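Side-chain contact in paternally-expressed GENE 3 protein (Homo sapiens, PDB 4BHX), which mediates homo- and heterodimerization through its SCAN domain, the part described here, and acts in p53-dependent apoptosis and in TNF signalling: residues 53-58 with 79-84. Sequence-based numbering, arbitrary orientation.
Sequences LVLEQY and EKLVTL
Leu81 reaches from helix 78-85 to helix 46-61 and lays its CD2 methyl over one face of the Tyr58 ring, a CH-pi contact in which a single methyl does most of the joining. The case illustrates how two well-separated helices can be bridged by one long side chain set against two from the other helix. The methyl stands 3.9 Å from the ring centroid of Tyr58, 27° off the normal, displaced toward the rim that bears CB; accordingly its nearest ring atom is CG, with Leu81 CD2 to Tyr58 CG at 3.6 Å. The same CD2 of Leu81 also meets CD1 of Leu55 at 4.0 Å, and thus lies between two side chains one helical turn apart. Leu81 gets there by turning CG away from its own backbone nitrogen (chi1 178°), which extends the branch across the gap. Farther out on the ring, Val82 CG2 approaches CE2 of Tyr58 obliquely at 4.0 Å, the two side chains crossing at about a right angle.

One shell out, Val70 of helix 67-73 and Pro75 of the following loop also touch Leu81, while Leu55 packs on Cys78 and Tyr58 on Leu85.

With axes 11.2 Å apart and inclined by 35°, the two segments make a sparse, largely apolar helix-helix interface that packs the last helix, 78-85, against helix 46-61 within the all-helical SCAN fold.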
loop_
_atom_site.group_PDB
_atom_site.type_symbol
_atom_site.label_atom_id
_atom_site.label_comp_id
_atom_site.label_asym_id
_atom_site.label_seq_id
_atom_site.Cartn_x
_atom_site.Cartn_y
_atom_site.Cartn_z
ATOM N N LEU A 53 2.885 1.715 -5.847
ATOM C CA LEU A 53 1.516 1.603 -6.342
ATOM C C LEU A 53 1.335 0.292 -7.094
ATOM O O LEU A 53 0.286 -0.364 -6.990
ATOM C CB LEU A 53 1.231 2.741 -7.318
ATOM C CG LEU A 53 1.402 4.082 -6.674
ATOM C CD1 LEU A 53 1.273 5.222 -7.682
ATOM C CD2 LEU A 53 0.361 4.183 -5.600
ATOM N N VAL A 54 2.330 -0.088 -7.865
ATOM C CA VAL A 54 2.313 -1.363 -8.556
ATOM C C VAL A 54 2.280 -2.517 -7.530
ATOM O O VAL A 54 1.465 -3.442 -7.630
ATOM C CB VAL A 54 3.502 -1.510 -9.510
ATOM C CG1 VAL A 54 3.644 -2.936 -10.039
ATOM C CG2 VAL A 54 3.420 -0.543 -10.651
ATOM N N LEU A 55 3.139 -2.437 -6.516
ATOM C CA LEU A 55 3.093 -3.436 -5.440
ATOM C C LEU A 55 1.722 -3.531 -4.740
ATOM O O LEU A 55 1.217 -4.670 -4.575
ATOM C CB LEU A 55 4.236 -3.197 -4.447
ATOM C CG LEU A 55 4.231 -4.220 -3.256
ATOM C CD1 LEU A 55 4.546 -5.602 -3.776
ATOM C CD2 LEU A 55 5.209 -3.683 -2.231
ATOM N N GLU A 56 1.085 -2.384 -4.431
ATOM C CA GLU A 56 -0.196 -2.325 -3.791
ATOM C C GLU A 56 -1.243 -3.074 -4.617
ATOM O O GLU A 56 -2.007 -3.920 -4.090
ATOM C CB GLU A 56 -0.685 -0.910 -3.577
ATOM C CG GLU A 56 -2.037 -0.865 -2.887
ATOM C CD GLU A 56 -2.668 0.500 -2.809
ATOM O OE1 GLU A 56 -2.407 1.432 -3.682
ATOM O OE2 GLU A 56 -3.388 0.709 -1.797
ATOM N N GLN A 57 -1.241 -2.805 -5.914
ATOM C CA GLN A 57 -2.197 -3.457 -6.845
ATOM C C GLN A 57 -1.910 -4.964 -6.983
ATOM O O GLN A 57 -2.799 -5.781 -6.846
ATOM C CB GLN A 57 -2.247 -2.699 -8.187
ATOM C CG GLN A 57 -3.280 -3.319 -9.133
ATOM C CD GLN A 57 -4.684 -3.207 -8.647
ATOM O OE1 GLN A 57 -5.050 -2.263 -7.924
ATOM N NE2 GLN A 57 -5.497 -4.160 -9.021
ATOM N N TYR A 58 -0.634 -5.336 -7.125
ATOM C CA TYR A 58 -0.217 -6.720 -7.246
ATOM C C TYR A 58 -0.669 -7.547 -6.052
ATOM O O TYR A 58 -1.258 -8.637 -6.259
ATOM C CB TYR A 58 1.299 -6.878 -7.460
ATOM C CG TYR A 58 1.753 -8.098 -8.293
ATOM C CD1 TYR A 58 1.065 -9.331 -8.255
ATOM C CD2 TYR A 58 2.911 -8.025 -9.069
ATOM C CE1 TYR A 58 1.478 -10.418 -9.028
ATOM C CE2 TYR A 58 3.306 -9.068 -9.880
ATOM C CZ TYR A 58 2.613 -10.285 -9.822
ATOM O OH TYR A 58 3.044 -11.311 -10.621
ATOM N N GLU A 79 9.788 -7.218 -7.121
ATOM C CA GLU A 79 10.726 -8.200 -7.596
ATOM C C GLU A 79 10.741 -9.423 -6.727
ATOM O O GLU A 79 10.783 -10.550 -7.189
ATOM C CB GLU A 79 12.119 -7.554 -7.644
ATOM C CG GLU A 79 12.458 -7.244 -9.066
ATOM C CD GLU A 79 12.751 -8.521 -9.798
ATOM O OE1 GLU A 79 13.305 -9.424 -9.140
ATOM O OE2 GLU A 79 12.427 -8.614 -11.000
ATOM N N LYS A 80 10.723 -9.146 -5.459
ATOM C CA LYS A 80 10.697 -10.140 -4.473
ATOM C C LYS A 80 9.475 -11.000 -4.754
ATOM O O LYS A 80 9.602 -12.198 -5.058
ATOM C CB LYS A 80 10.561 -9.423 -3.192
ATOM C CG LYS A 80 10.916 -10.190 -1.971
ATOM C CD LYS A 80 11.694 -9.244 -1.054
ATOM C CE LYS A 80 11.981 -9.876 0.300
ATOM N NZ LYS A 80 11.514 -9.045 1.449
ATOM N N LEU A 81 8.305 -10.342 -4.730
ATOM C CA LEU A 81 7.000 -10.981 -4.875
ATOM C C LEU A 81 6.990 -11.898 -6.071
ATOM O O LEU A 81 6.507 -13.019 -5.970
ATOM C CB LEU A 81 5.870 -9.881 -4.976
ATOM C CG LEU A 81 4.404 -10.307 -5.173
ATOM C CD1 LEU A 81 3.945 -11.200 -4.055
ATOM C CD2 LEU A 81 3.438 -9.116 -5.328
ATOM N N VAL A 82 7.530 -11.434 -7.191
ATOM C CA VAL A 82 7.584 -12.188 -8.418
ATOM C C VAL A 82 8.452 -13.443 -8.311
ATOM O O VAL A 82 8.117 -14.499 -8.884
ATOM C CB VAL A 82 8.153 -11.361 -9.574
ATOM C CG1 VAL A 82 8.670 -12.277 -10.689
ATOM C CG2 VAL A 82 7.089 -10.428 -10.122
ATOM N N THR A 83 9.569 -13.341 -7.602
ATOM C CA THR A 83 10.495 -14.498 -7.524
ATOM C C THR A 83 9.910 -15.496 -6.549
ATOM O O THR A 83 9.914 -16.724 -6.782
ATOM C CB THR A 83 11.906 -14.075 -7.111
ATOM O OG1 THR A 83 11.881 -13.391 -5.848
ATOM C CG2 THR A 83 12.490 -13.186 -8.208
ATOM N N LEU A 84 9.299 -14.945 -5.517
ATOM C CA LEU A 84 8.548 -15.753 -4.620
ATOM C C LEU A 84 7.408 -16.515 -5.343
ATOM O O LEU A 84 7.307 -17.744 -5.238
ATOM C CB LEU A 84 8.038 -14.867 -3.518
ATOM C CG LEU A 84 7.219 -15.533 -2.471
ATOM C CD1 LEU A 84 8.089 -16.521 -1.697
ATOM C CD2 LEU A 84 6.636 -14.462 -1.581
#